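Local coordinates for conserved domain protein (Bacillus anthracis, PDB 3FBQ) that is of unknown function but is built mainly of antiparallel beta sheets and probably belongs with the immunoglobulin-like E-set families, at residues 44-49 with 55-60; 74-79 with 100-105; 8-13 with 19-24; 25-30 with 171-176; 109-114 with 146-151. All coordinates share one frame; numbering follows the deposited sequence.

Interaction 1 (44-49 with 55-60); sequences INDVIS and SITYSL
Ile48 holds CG1 anti to its backbone N (chi1 -158°), which swings CG2 across to Ser55. That methyl lies 3.6 Å from Ser55 O. Asp46 CG is anti to its carbonyl carbon (chi1 -72°), which sends the carboxylate off to Lys25, while Asp46 CB rests 3.9 Å from Thr57 CB. The two strands run antiparallel. Ile48 and Ser55 form a hydrogen-bonded pair: Ser55 N donates to Ile48 O at 2.9 Å, almost straight at 169°. The return bond, Ile48 N to Ser55 O, is 3.2 Å. Further along, Thr57 N donates to Asp46 O over 3.1 Å, in the carbonyl plane. Ile56 sits opposite Val47 as a non-hydrogen-bonded pair, and Val47 CG2 is 4.3 Å from Ile56 CG1. Ile44 lies on this same face and reaches Tyr58 CB with CG1. The face packs on strand 114-126, where Phe117 receives Ile56 and Trp119 receives Ile44 and Tyr58. Thr57 and Asp46 lie instead under Phe10 of helix 9-12. Between Ile44 and Val47 the register slips by one residue, with Asn45 and Asp46 both set against Thr57. This is a beta bulge in an antiparallel hairpin, at the middle of the five-stranded sheet of the N-terminal beta sandwich.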
# COMPACT_ATOMS: atom_id res chain seq x y z
N ILE A 44 -11.22 6.23 14.93
CA ILE A 44 -12.03 5.09 14.52
C ILE A 44 -13.30 4.99 15.37
O ILE A 44 -13.27 4.47 16.49
CB ILE A 44 -11.25 3.77 14.63
CG1 ILE A 44 -10.87 3.26 13.23
CG2 ILE A 44 -12.06 2.72 15.38
CD1 ILE A 44 -10.95 1.76 13.09
N ASN A 45 -14.40 5.49 14.84
CA ASN A 45 -15.55 5.87 15.66
C ASN A 45 -16.40 4.67 16.06
O ASN A 45 -16.15 4.04 17.09
CB ASN A 45 -16.41 6.91 14.93
CG ASN A 45 -15.74 8.26 14.85
OD1 ASN A 45 -15.60 8.96 15.85
ND2 ASN A 45 -15.32 8.64 13.64
N ASP A 46 -17.39 4.36 15.24
CA ASP A 46 -18.31 3.26 15.53
C ASP A 46 -17.74 1.93 15.06
O ASP A 46 -17.09 1.86 14.01
CB ASP A 46 -19.67 3.51 14.88
CG ASP A 46 -20.45 4.61 15.58
OD1 ASP A 46 -21.58 4.91 15.13
OD2 ASP A 46 -19.94 5.17 16.56
N VAL A 47 -17.98 0.87 15.83
CA VAL A 47 -17.51 -0.46 15.48
C VAL A 47 -18.61 -1.50 15.64
O VAL A 47 -19.42 -1.42 16.57
CB VAL A 47 -16.30 -0.87 16.34
CG1 VAL A 47 -16.71 -1.01 17.80
CG2 VAL A 47 -15.69 -2.16 15.83
N ILE A 48 -18.64 -2.47 14.73
CA ILE A 48 -19.71 -3.48 14.72
C ILE A 48 -19.34 -4.65 13.80
O ILE A 48 -18.64 -4.49 12.81
CB ILE A 48 -21.01 -2.91 14.17
CG1 ILE A 48 -22.24 -3.74 14.66
CG2 ILE A 48 -20.94 -2.75 12.60
CD1 ILE A 48 -23.58 -3.15 14.26
N SER A 49 -19.86 -5.81 14.10
CA SER A 49 -19.47 -7.05 13.43
C SER A 49 -20.65 -8.00 13.44
O SER A 49 -21.23 -8.37 14.50
CB SER A 49 -18.31 -7.71 14.15
OG SER A 49 -18.24 -9.05 13.78
N SER A 55 -17.65 -3.70 10.23
CA SER A 55 -17.79 -2.41 9.61
C SER A 55 -17.35 -1.44 10.64
O SER A 55 -17.59 -1.59 11.85
CB SER A 55 -19.20 -2.11 9.11
OG SER A 55 -19.94 -3.30 8.83
N ILE A 56 -16.64 -0.46 10.13
CA ILE A 56 -15.95 0.50 10.93
C ILE A 56 -16.15 1.89 10.35
O ILE A 56 -16.23 2.08 9.12
CB ILE A 56 -14.50 0.09 10.90
CG1 ILE A 56 -14.15 -0.40 12.25
CG2 ILE A 56 -13.49 1.12 10.18
CD1 ILE A 56 -12.73 -0.75 12.26
N THR A 57 -16.20 2.85 11.26
CA THR A 57 -16.53 4.21 10.94
C THR A 57 -15.36 5.06 11.43
O THR A 57 -14.76 4.77 12.49
CB THR A 57 -17.87 4.46 11.60
OG1 THR A 57 -18.90 4.35 10.59
CG2 THR A 57 -17.94 5.75 12.23
N TYR A 58 -14.97 6.07 10.66
CA TYR A 58 -13.82 6.82 11.09
C TYR A 58 -13.89 8.25 10.66
O TYR A 58 -14.65 8.60 9.76
CB TYR A 58 -12.53 6.20 10.54
CG TYR A 58 -12.45 6.29 9.04
CD1 TYR A 58 -12.92 5.23 8.22
CD2 TYR A 58 -11.95 7.44 8.43
CE1 TYR A 58 -12.89 5.32 6.89
CE2 TYR A 58 -11.91 7.55 7.05
CZ TYR A 58 -12.36 6.48 6.29
OH TYR A 58 -12.31 6.61 4.93
N SER A 59 -13.05 9.07 11.28
CA SER A 59 -12.78 10.43 10.83
C SER A 59 -11.35 10.61 10.47
O SER A 59 -10.48 9.90 10.92
CB SER A 59 -13.14 11.43 11.90
OG SER A 59 -14.21 10.86 12.60
N LEU A 60 -11.11 11.62 9.67
CA LEU A 60 -9.80 11.89 9.23
C LEU A 60 -9.74 13.41 9.26
O LEU A 60 -10.58 14.06 8.64
CB LEU A 60 -9.68 11.30 7.83
CG LEU A 60 -8.41 11.54 7.03
CD1 LEU A 60 -7.38 10.69 7.67
CD2 LEU A 60 -8.64 11.16 5.58

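Interaction 2 (74-79 with 100-105); sequences GGLDIM and GMVTTT
Leu76 packs across Val102 and Thr104 between the two sheets of a beta sandwich. Strand 75-78 belongs to the three-stranded sheet and strand 100-105 to the five-stranded one. The short strand axes come within 7.8 Å and run at 32° to each other. No hydrogen bond joins them, so side chains alone make the contact. The closely packed part is Leu76, which is buried and touches both Val102 and Thr104. Its CG stands anti to the backbone N (chi1 -176°), and this carries the isobutyl group across to the other sheet. Leu76 CD2 lies 3.3 Å from Val102 CG2 and also approaches the Thr104 hydroxyl. Leu54, Phe117 and Trp119 pack round the same leucine. The looser part lies at Ile78, which is partly exposed. It passes Thr104 running the opposite way and touches mainly with its terminal methyl. Beyond this edge stands His136 of the second subunit. That histidine packs on Thr104 and makes a weak hydrogen bond with Asp77 OD1, so the margin of the sandwich is part of a subunit contact. At the looser end, Ile78 CD1 rests 3.8 Å from Thr104 CG2.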
# COMPACT_ATOMS: atom_id res chain seq x y z
N GLY A 74 -3.09 1.50 2.93
CA GLY A 74 -3.00 0.56 4.03
C GLY A 74 -4.20 -0.38 3.98
O GLY A 74 -4.70 -0.63 2.95
N GLY A 75 -4.67 -0.94 5.08
CA GLY A 75 -5.70 -1.94 4.98
C GLY A 75 -6.29 -2.33 6.28
O GLY A 75 -5.64 -2.28 7.30
N LEU A 76 -7.55 -2.71 6.26
CA LEU A 76 -8.18 -3.23 7.42
C LEU A 76 -7.98 -4.73 7.21
O LEU A 76 -8.26 -5.22 6.12
CB LEU A 76 -9.65 -2.84 7.42
CG LEU A 76 -10.45 -3.26 8.65
CD1 LEU A 76 -9.84 -2.68 9.93
CD2 LEU A 76 -12.00 -2.93 8.56
N ASP A 77 -7.50 -5.45 8.22
CA ASP A 77 -7.20 -6.86 8.08
C ASP A 77 -7.72 -7.66 9.23
O ASP A 77 -7.48 -7.34 10.39
CB ASP A 77 -5.71 -7.05 8.02
CG ASP A 77 -5.11 -6.50 6.74
OD1 ASP A 77 -5.59 -6.89 5.65
OD2 ASP A 77 -4.16 -5.67 6.81
N ILE A 78 -8.44 -8.71 8.91
CA ILE A 78 -8.90 -9.62 9.92
C ILE A 78 -7.87 -10.76 10.11
O ILE A 78 -7.49 -11.45 9.16
CB ILE A 78 -10.24 -10.16 9.49
CG1 ILE A 78 -11.22 -9.02 9.46
CG2 ILE A 78 -10.73 -11.30 10.41
CD1 ILE A 78 -12.56 -9.35 8.86
N MET A 79 -7.41 -10.94 11.33
CA MET A 79 -6.62 -12.10 11.69
C MET A 79 -7.41 -13.36 11.43
O MET A 79 -8.63 -13.41 11.77
CB MET A 79 -6.26 -11.95 13.14
CG MET A 79 -5.43 -10.63 13.47
SD MET A 79 -4.16 -10.02 12.22
CE MET A 79 -5.10 -8.77 11.31
N GLY A 100 -15.63 8.47 6.96
CA GLY A 100 -15.74 7.33 6.07
C GLY A 100 -16.09 6.05 6.73
O GLY A 100 -16.26 5.98 7.98
N MET A 101 -16.17 5.00 5.93
CA MET A 101 -16.52 3.68 6.50
C MET A 101 -15.62 2.68 5.82
O MET A 101 -15.42 2.75 4.61
CB MET A 101 -18.03 3.35 6.29
CG MET A 101 -18.53 1.90 6.63
SD MET A 101 -20.38 1.66 6.57
CE MET A 101 -20.59 1.92 4.85
N VAL A 102 -15.01 1.79 6.58
CA VAL A 102 -14.44 0.59 5.93
C VAL A 102 -15.10 -0.74 6.42
O VAL A 102 -15.43 -0.91 7.63
CB VAL A 102 -12.87 0.54 5.78
CG1 VAL A 102 -12.09 1.69 6.50
CG2 VAL A 102 -12.38 -0.77 6.12
N THR A 103 -15.26 -1.65 5.48
CA THR A 103 -16.05 -2.84 5.62
C THR A 103 -15.17 -4.02 5.28
O THR A 103 -14.62 -4.03 4.21
CB THR A 103 -17.09 -2.74 4.49
OG1 THR A 103 -18.20 -2.03 5.00
CG2 THR A 103 -17.55 -4.06 3.91
N THR A 104 -15.04 -5.05 6.12
CA THR A 104 -14.35 -6.27 5.65
C THR A 104 -15.18 -7.55 5.90
O THR A 104 -15.78 -7.72 6.95
CB THR A 104 -12.97 -6.35 6.26
OG1 THR A 104 -12.34 -5.08 6.10
CG2 THR A 104 -12.12 -7.41 5.58
N THR A 105 -15.21 -8.44 4.91
CA THR A 105 -15.95 -9.67 5.02
C THR A 105 -14.97 -10.84 4.97
O THR A 105 -14.23 -10.99 3.98
CB THR A 105 -17.01 -9.76 3.89
OG1 THR A 105 -17.84 -8.62 4.05
CG2 THR A 105 -17.88 -10.94 4.04

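Interaction 3 (8-13 with 19-24); sequences DIFRFL and GLYENY
Phe10 has the most surface buried here and meets Tyr21 and Tyr24; Arg11, next on the helix, meets Glu22. The Phe10 ring has Tyr24 CB over the centre of one face. This is a CH-pi contact, with the carbon 3.6 Å from the ring centroid. Tyr21 adds a second aromatic neighbour: the planes of the Phe10 and Tyr21 rings are near parallel, 25° apart, but slid so far that they barely overlap. Their closest atoms are Phe10 CD1 and Tyr21 CD1, at 3.7 Å. Tyr21 CB also lies 3.4 Å from Phe10 O. The Tyr21 hydroxyl is hydrogen-bonded to Glu212, outside the contact. Arg11 works at the exposed side. Its chain is extended from CG to NE, and Arg11 NE donates to Glu22 O at 3.3 Å. The oxygen lies in the guanidinium plane and is met on a lone pair. NH2 adds a weak bond to the same oxygen. The Glu22 carboxylate lies over a guanidinium face. Arg11 NH2 and Glu22 OE2, 3.5 Å apart, pair by charge alone. A water also bridges these two atoms, weakly on the arginine side. Asp8 OD1 accepts from Arg11 N at 2.8 Å. Asp8 OD2 pairs with Arg11 NE by charge alone, well out of the guanidinium plane. The whole joins an aromatic cluster to a salt-bridge network at a helix start with Asp8 as N-cap.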
# COMPACT_ATOMS: atom_id res chain seq x y z
N ASP A 8 -23.97 10.51 12.99
CA ASP A 8 -24.09 9.08 12.71
C ASP A 8 -23.41 8.82 11.33
O ASP A 8 -24.02 9.07 10.26
CB ASP A 8 -25.57 8.66 12.81
CG ASP A 8 -25.86 7.33 12.15
OD1 ASP A 8 -25.03 6.85 11.34
OD2 ASP A 8 -26.93 6.73 12.40
N ILE A 9 -22.17 8.33 11.34
CA ILE A 9 -21.53 8.27 10.05
C ILE A 9 -22.20 7.23 9.12
O ILE A 9 -22.31 7.44 7.89
CB ILE A 9 -19.98 8.38 9.95
CG1 ILE A 9 -19.46 7.17 9.26
CG2 ILE A 9 -19.14 8.91 11.21
CD1 ILE A 9 -19.23 7.48 7.73
N PHE A 10 -22.73 6.15 9.70
CA PHE A 10 -23.36 5.11 8.91
C PHE A 10 -24.51 5.61 8.04
O PHE A 10 -24.60 5.21 6.90
CB PHE A 10 -23.94 4.03 9.81
CG PHE A 10 -22.92 3.14 10.52
CD1 PHE A 10 -22.32 2.08 9.86
CD2 PHE A 10 -22.66 3.32 11.89
CE1 PHE A 10 -21.45 1.24 10.54
CE2 PHE A 10 -21.78 2.50 12.54
CZ PHE A 10 -21.17 1.46 11.86
N ARG A 11 -25.42 6.41 8.61
CA ARG A 11 -26.52 7.00 7.87
C ARG A 11 -25.96 8.12 6.97
O ARG A 11 -26.43 8.29 5.87
CB ARG A 11 -27.57 7.61 8.81
CG ARG A 11 -28.65 6.66 9.42
CD ARG A 11 -29.48 7.42 10.53
NE ARG A 11 -30.16 6.49 11.46
CZ ARG A 11 -31.10 6.79 12.38
NH1 ARG A 11 -31.52 8.05 12.60
NH2 ARG A 11 -31.62 5.78 13.08
N PHE A 12 -24.94 8.86 7.42
CA PHE A 12 -24.47 9.92 6.60
C PHE A 12 -23.97 9.37 5.29
O PHE A 12 -24.03 10.00 4.26
CB PHE A 12 -23.41 10.76 7.28
CG PHE A 12 -23.04 12.00 6.48
CD1 PHE A 12 -24.03 12.92 6.10
CD2 PHE A 12 -21.68 12.25 6.10
CE1 PHE A 12 -23.65 14.10 5.37
CE2 PHE A 12 -21.31 13.37 5.40
CZ PHE A 12 -22.28 14.31 5.00
N LEU A 13 -23.47 8.16 5.34
CA LEU A 13 -22.87 7.53 4.20
C LEU A 13 -23.79 6.69 3.33
O LEU A 13 -23.34 6.12 2.33
CB LEU A 13 -21.73 6.68 4.71
CG LEU A 13 -20.49 7.54 4.94
CD1 LEU A 13 -19.35 6.60 5.21
CD2 LEU A 13 -20.14 8.44 3.75
N GLY A 19 -31.34 2.68 3.47
CA GLY A 19 -31.95 1.77 4.44
C GLY A 19 -30.97 0.86 5.21
O GLY A 19 -31.13 0.71 6.43
N LEU A 20 -29.99 0.27 4.53
CA LEU A 20 -29.20 -0.78 5.16
C LEU A 20 -28.58 -0.34 6.49
O LEU A 20 -28.77 -1.03 7.54
CB LEU A 20 -28.14 -1.33 4.21
CG LEU A 20 -27.60 -2.78 4.43
CD1 LEU A 20 -26.13 -2.85 4.20
CD2 LEU A 20 -27.87 -3.44 5.77
N TYR A 21 -27.89 0.81 6.48
CA TYR A 21 -27.14 1.25 7.67
C TYR A 21 -27.98 1.87 8.76
O TYR A 21 -27.48 2.11 9.90
CB TYR A 21 -25.93 2.11 7.32
CG TYR A 21 -24.96 1.25 6.62
CD1 TYR A 21 -24.28 0.22 7.31
CD2 TYR A 21 -24.76 1.38 5.29
CE1 TYR A 21 -23.41 -0.62 6.66
CE2 TYR A 21 -23.89 0.54 4.62
CZ TYR A 21 -23.23 -0.46 5.29
OH TYR A 21 -22.38 -1.28 4.53
N GLU A 22 -29.25 2.08 8.43
CA GLU A 22 -30.16 2.72 9.34
C GLU A 22 -30.01 2.33 10.84
O GLU A 22 -29.96 3.23 11.67
CB GLU A 22 -31.61 2.63 8.88
CG GLU A 22 -32.50 2.68 10.13
CD GLU A 22 -33.78 3.52 10.00
OE1 GLU A 22 -34.61 3.19 9.10
OE2 GLU A 22 -33.98 4.46 10.84
N ASN A 23 -29.85 1.04 11.19
CA ASN A 23 -29.68 0.68 12.62
C ASN A 23 -28.32 0.34 13.10
O ASN A 23 -28.18 -0.22 14.18
CB ASN A 23 -30.62 -0.41 13.05
CG ASN A 23 -31.98 -0.16 12.58
OD1 ASN A 23 -32.59 0.84 12.97
ND2 ASN A 23 -32.47 -1.02 11.68
N TYR A 24 -27.31 0.71 12.34
CA TYR A 24 -25.97 0.30 12.68
C TYR A 24 -25.36 1.05 13.91
O TYR A 24 -24.72 0.43 14.77
CB TYR A 24 -25.08 0.39 11.43
CG TYR A 24 -25.09 -0.87 10.65
CD1 TYR A 24 -23.96 -1.64 10.53
CD2 TYR A 24 -26.23 -1.31 10.04
CE1 TYR A 24 -23.96 -2.81 9.82
CE2 TYR A 24 -26.26 -2.50 9.35
CZ TYR A 24 -25.12 -3.24 9.25
OH TYR A 24 -25.15 -4.41 8.56
O HOH W 1 -34.13 5.12 14.01

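Interaction 4 (25-30 with 171-176); sequences KEFSTE and MSPVSF
The backbones stay apart here, with Phe27 CA and Val174 CA 7.3 Å from each other, and no hydrogen bond crosses. The segment 171-176 is the turn of the beta hairpin between strands 162-171 and 175-184, and it includes an ST turn. Phe27 lies on the short, weakly bonded helix that precedes strand 29-37. Its ring reaches the hairpin because CG is anti to the carbonyl carbon (chi1 -84°). Two residues of the turn receive it. Pro173 CB comes obliquely to the ring, 3.4 Å from Phe27 CE1. Val174 uses CG2, which lies 3.8 Å from Phe27 CD2 and is likewise oblique to the ring. Val174 is buried, while Phe27 is exposed. Met146 packs on Phe27 and Pro173 as well, and Ile48 of strand 40-49 touches Phe27 from within the first sheet. The contact thus joins the N-terminal sandwich to the eight-stranded sheet of the C-terminal part. The turn that presents Pro173 and Val174 is fixed by its own bonds. Ser172 N donates to Ser175 O over 2.7 Å. Ser172 OG also donates to Ser175 O, from above the carbonyl plane, so one oxygen takes two donors. The same hydroxyl accepts in turn: Val174 N reaches Ser172 OG at 3.1 Å, with an angle of 162°.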
# COMPACT_ATOMS: atom_id res chain seq x y z
N LYS A 25 -25.55 2.35 14.00
CA LYS A 25 -24.88 3.06 15.08
C LYS A 25 -25.38 2.58 16.40
O LYS A 25 -24.63 2.49 17.36
CB LYS A 25 -25.07 4.58 15.04
CG LYS A 25 -24.10 5.25 15.96
CD LYS A 25 -23.95 6.69 15.65
CE LYS A 25 -23.27 7.41 16.80
NZ LYS A 25 -21.78 7.15 16.82
N GLU A 26 -26.67 2.27 16.47
CA GLU A 26 -27.25 2.06 17.77
C GLU A 26 -26.72 0.72 18.30
O GLU A 26 -26.59 0.49 19.50
CB GLU A 26 -28.76 2.17 17.71
CG GLU A 26 -29.33 2.42 19.08
CD GLU A 26 -30.65 3.22 19.07
OE1 GLU A 26 -30.93 3.89 20.15
OE2 GLU A 26 -31.38 3.17 18.00
N PHE A 27 -26.38 -0.15 17.37
CA PHE A 27 -25.94 -1.43 17.75
C PHE A 27 -24.46 -1.45 17.74
O PHE A 27 -23.85 -2.41 18.14
CB PHE A 27 -26.56 -2.48 16.85
CG PHE A 27 -27.91 -2.86 17.30
CD1 PHE A 27 -28.11 -4.08 17.96
CD2 PHE A 27 -28.97 -1.97 17.16
CE1 PHE A 27 -29.37 -4.44 18.41
CE2 PHE A 27 -30.22 -2.29 17.62
CZ PHE A 27 -30.44 -3.52 18.27
N SER A 28 -23.88 -0.33 17.36
CA SER A 28 -22.43 -0.20 17.41
C SER A 28 -21.79 0.05 18.75
O SER A 28 -22.44 0.49 19.72
CB SER A 28 -21.96 0.81 16.38
OG SER A 28 -21.41 -0.03 15.38
N THR A 29 -20.50 -0.27 18.80
CA THR A 29 -19.67 0.04 19.95
C THR A 29 -18.90 1.26 19.53
O THR A 29 -18.14 1.24 18.51
CB THR A 29 -18.63 -1.04 20.23
OG1 THR A 29 -19.27 -2.31 20.27
CG2 THR A 29 -17.87 -0.76 21.49
N GLU A 30 -19.11 2.29 20.31
CA GLU A 30 -18.55 3.57 20.03
C GLU A 30 -17.17 3.57 20.61
O GLU A 30 -17.05 3.27 21.79
CB GLU A 30 -19.37 4.65 20.71
CG GLU A 30 -18.57 5.86 21.10
CD GLU A 30 -19.44 7.09 21.27
OE1 GLU A 30 -19.91 7.62 20.24
OE2 GLU A 30 -19.68 7.50 22.45
N MET A 171 -29.77 -13.67 10.41
CA MET A 171 -30.59 -12.53 10.77
C MET A 171 -30.09 -11.93 12.08
O MET A 171 -30.20 -12.57 13.11
CB MET A 171 -32.08 -12.95 10.82
CG MET A 171 -32.56 -13.79 9.53
SD MET A 171 -34.06 -14.90 9.77
CE MET A 171 -33.40 -16.48 10.37
N SER A 172 -29.49 -10.73 12.03
CA SER A 172 -29.12 -9.99 13.22
C SER A 172 -30.22 -9.02 13.55
O SER A 172 -31.21 -8.93 12.86
CB SER A 172 -27.86 -9.17 13.00
OG SER A 172 -28.09 -8.00 12.20
N PRO A 173 -30.05 -8.25 14.61
CA PRO A 173 -31.12 -7.33 14.97
C PRO A 173 -31.23 -6.10 14.03
O PRO A 173 -32.27 -5.38 14.02
CB PRO A 173 -30.72 -6.87 16.37
CG PRO A 173 -29.86 -7.93 16.84
CD PRO A 173 -29.10 -8.41 15.71
N VAL A 174 -30.19 -5.93 13.24
CA VAL A 174 -29.89 -4.69 12.59
C VAL A 174 -29.96 -4.97 11.07
O VAL A 174 -30.28 -4.08 10.26
CB VAL A 174 -28.45 -4.28 13.08
CG1 VAL A 174 -27.42 -4.55 12.10
CG2 VAL A 174 -28.40 -2.90 13.54
N SER A 175 -29.70 -6.22 10.68
CA SER A 175 -29.53 -6.57 9.28
C SER A 175 -29.67 -8.07 9.12
O SER A 175 -29.78 -8.82 10.10
CB SER A 175 -28.18 -6.08 8.76
OG SER A 175 -27.12 -6.84 9.35
N PHE A 176 -29.74 -8.52 7.87
CA PHE A 176 -29.77 -9.97 7.57
C PHE A 176 -28.98 -10.31 6.33
O PHE A 176 -28.91 -9.51 5.42
CB PHE A 176 -31.21 -10.51 7.51
CG PHE A 176 -31.93 -10.23 6.21
CD1 PHE A 176 -32.88 -9.22 6.14
CD2 PHE A 176 -31.68 -10.98 5.09
CE1 PHE A 176 -33.60 -8.97 4.96
CE2 PHE A 176 -32.35 -10.71 3.90
CZ PHE A 176 -33.34 -9.72 3.85

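Interaction 5 (109-114 with 146-151); sequences SNKKDK and MDSKER
Lys111 meets Ser148 and Glu150 at the protein surface, and its side chain is the one that crosses. Hydrogen bonding comes first. Lys111 NZ donates to Ser148 O at 2.6 Å, tilted 25° from the carbonyl plane. The ammonium also lies beside Ser148 OG, but that bond is modelled too short for its length to be trusted. Ser148 would then hold one ammonium by both its carbonyl and its hydroxyl. The lysine chain is extended through CD and bends at its last torsion (chi4 144°) to bring NZ to Ser148. Charge is the second kind. Lys111 NZ and Glu150 OE2 are 4.1 Å apart, which is beyond a salt bridge. Asp147 OD1 stands farther off, at 5.1 Å from Lys111 NZ. Both acids probably favour the positive charge without binding it directly. Packing is the third. The two long side chains come from opposite directions, and Glu150 CG lies 3.7 Å from Lys111 CE. Glu150 also rests on Lys168 and Ala170 of strand 162-171. The backbone near Lys111 is tied back to the sandwich, as Lys112 bonds to Gly51 and to Ser145. The contact is a lysine-to-carbonyl hydrogen bond at the surface, joining the loop before strand 114-126 to the start of strand 149-157, an outermost strand of the eight-stranded sheet within this chain.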
# COMPACT_ATOMS: atom_id res chain seq x y z
N SER A 109 -15.66 -20.36 6.73
CA SER A 109 -16.94 -21.11 6.80
C SER A 109 -17.91 -20.73 7.93
O SER A 109 -19.05 -20.45 7.68
CB SER A 109 -16.64 -22.57 6.93
OG SER A 109 -17.60 -23.24 6.22
N ASN A 110 -17.45 -20.72 9.16
CA ASN A 110 -18.29 -20.22 10.25
C ASN A 110 -18.00 -18.77 10.60
O ASN A 110 -16.87 -18.25 10.41
CB ASN A 110 -18.11 -21.03 11.52
CG ASN A 110 -17.88 -22.50 11.24
OD1 ASN A 110 -18.67 -23.12 10.50
ND2 ASN A 110 -16.79 -23.06 11.80
N LYS A 111 -19.01 -18.12 11.15
CA LYS A 111 -18.87 -16.78 11.58
C LYS A 111 -17.95 -16.75 12.82
O LYS A 111 -17.66 -17.78 13.39
CB LYS A 111 -20.24 -16.09 11.74
CG LYS A 111 -21.20 -16.69 12.73
CD LYS A 111 -22.64 -16.12 12.61
CE LYS A 111 -23.55 -16.88 13.55
NZ LYS A 111 -24.59 -16.04 14.17
N LYS A 112 -17.41 -15.58 13.14
CA LYS A 112 -16.46 -15.43 14.21
C LYS A 112 -17.19 -14.72 15.32
O LYS A 112 -17.84 -13.67 15.08
CB LYS A 112 -15.30 -14.57 13.72
CG LYS A 112 -14.43 -15.21 12.71
CD LYS A 112 -13.34 -14.22 12.33
CE LYS A 112 -12.29 -14.83 11.45
NZ LYS A 112 -11.82 -16.05 12.15
N ASP A 113 -17.11 -15.26 16.53
CA ASP A 113 -17.71 -14.55 17.67
C ASP A 113 -16.89 -13.31 18.05
O ASP A 113 -17.43 -12.25 18.27
CB ASP A 113 -17.92 -15.49 18.86
CG ASP A 113 -18.85 -16.67 18.51
OD1 ASP A 113 -19.63 -16.63 17.52
OD2 ASP A 113 -18.83 -17.67 19.26
N LYS A 114 -15.57 -13.46 18.07
CA LYS A 114 -14.66 -12.33 18.25
C LYS A 114 -13.91 -12.12 16.93
O LYS A 114 -13.43 -13.07 16.37
CB LYS A 114 -13.71 -12.59 19.44
CG LYS A 114 -14.43 -12.35 20.80
CD LYS A 114 -13.80 -13.09 22.00
CE LYS A 114 -14.64 -12.90 23.31
NZ LYS A 114 -14.15 -13.62 24.59
N MET A 146 -22.18 -9.04 17.20
CA MET A 146 -23.58 -9.24 17.53
C MET A 146 -23.97 -10.68 17.15
O MET A 146 -23.39 -11.24 16.23
CB MET A 146 -24.51 -8.10 17.03
CG MET A 146 -24.62 -7.77 15.55
SD MET A 146 -25.63 -6.23 15.24
CE MET A 146 -26.39 -6.38 16.77
N ASP A 147 -24.88 -11.30 17.92
CA ASP A 147 -25.47 -12.61 17.56
C ASP A 147 -26.38 -12.56 16.36
O ASP A 147 -27.14 -11.60 16.16
CB ASP A 147 -26.35 -13.12 18.70
CG ASP A 147 -25.59 -14.02 19.67
OD1 ASP A 147 -24.94 -15.02 19.18
OD2 ASP A 147 -25.66 -13.73 20.91
N SER A 148 -26.35 -13.63 15.58
CA SER A 148 -27.36 -13.80 14.55
C SER A 148 -27.88 -15.25 14.46
O SER A 148 -27.12 -16.21 14.68
CB SER A 148 -26.77 -13.41 13.25
OG SER A 148 -25.69 -14.27 13.07
N LYS A 149 -29.16 -15.37 14.09
CA LYS A 149 -29.82 -16.64 13.79
C LYS A 149 -29.59 -17.02 12.35
O LYS A 149 -30.12 -16.37 11.43
CB LYS A 149 -31.33 -16.51 14.00
CG LYS A 149 -31.84 -17.35 15.16
CD LYS A 149 -33.21 -18.00 14.89
CE LYS A 149 -33.10 -19.44 14.47
NZ LYS A 149 -32.80 -19.56 13.00
N GLU A 150 -28.79 -18.08 12.15
CA GLU A 150 -28.59 -18.61 10.80
C GLU A 150 -29.24 -19.93 10.62
O GLU A 150 -29.07 -20.81 11.45
CB GLU A 150 -27.17 -18.86 10.45
CG GLU A 150 -26.16 -18.16 11.19
CD GLU A 150 -24.84 -18.89 10.98
OE1 GLU A 150 -24.34 -18.93 9.83
OE2 GLU A 150 -24.34 -19.48 11.96
N ARG A 151 -29.96 -20.07 9.51
CA ARG A 151 -30.53 -21.32 9.08
C ARG A 151 -29.86 -21.69 7.78
O ARG A 151 -29.55 -20.82 6.93
CB ARG A 151 -32.02 -21.15 8.85
CG ARG A 151 -32.78 -22.44 9.03
CD ARG A 151 -34.26 -22.17 9.23
NE ARG A 151 -34.88 -21.73 7.98
CZ ARG A 151 -35.48 -22.54 7.09
NH1 ARG A 151 -35.56 -23.86 7.31
NH2 ARG A 151 -36.00 -22.03 5.97

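Along the chain, interactions 3, 1 and 2 close one after another, and interaction 5 follows. Interaction 4 spans 1, 2 and 5, since it joins residues 25-30 to 171-176. Interactions 1 and 2 have centres about 10 Å apart and share the five-stranded sheet, where strands 53-62 and 97-106 are neighbours. Interaction 3 covers that sheet with helix 9-12, with its centre about 12 Å from that of interaction 1. Interactions 4 and 5 lie about 13 Å apart, centre to centre, and both reach the eight-stranded sheet. They connect through Met146 and the Met171 to Lys149 backbone bond. Interactions 1 to 3 lie within the N-terminal part, and interactions 4 and 5 join it to the C-terminal sheet.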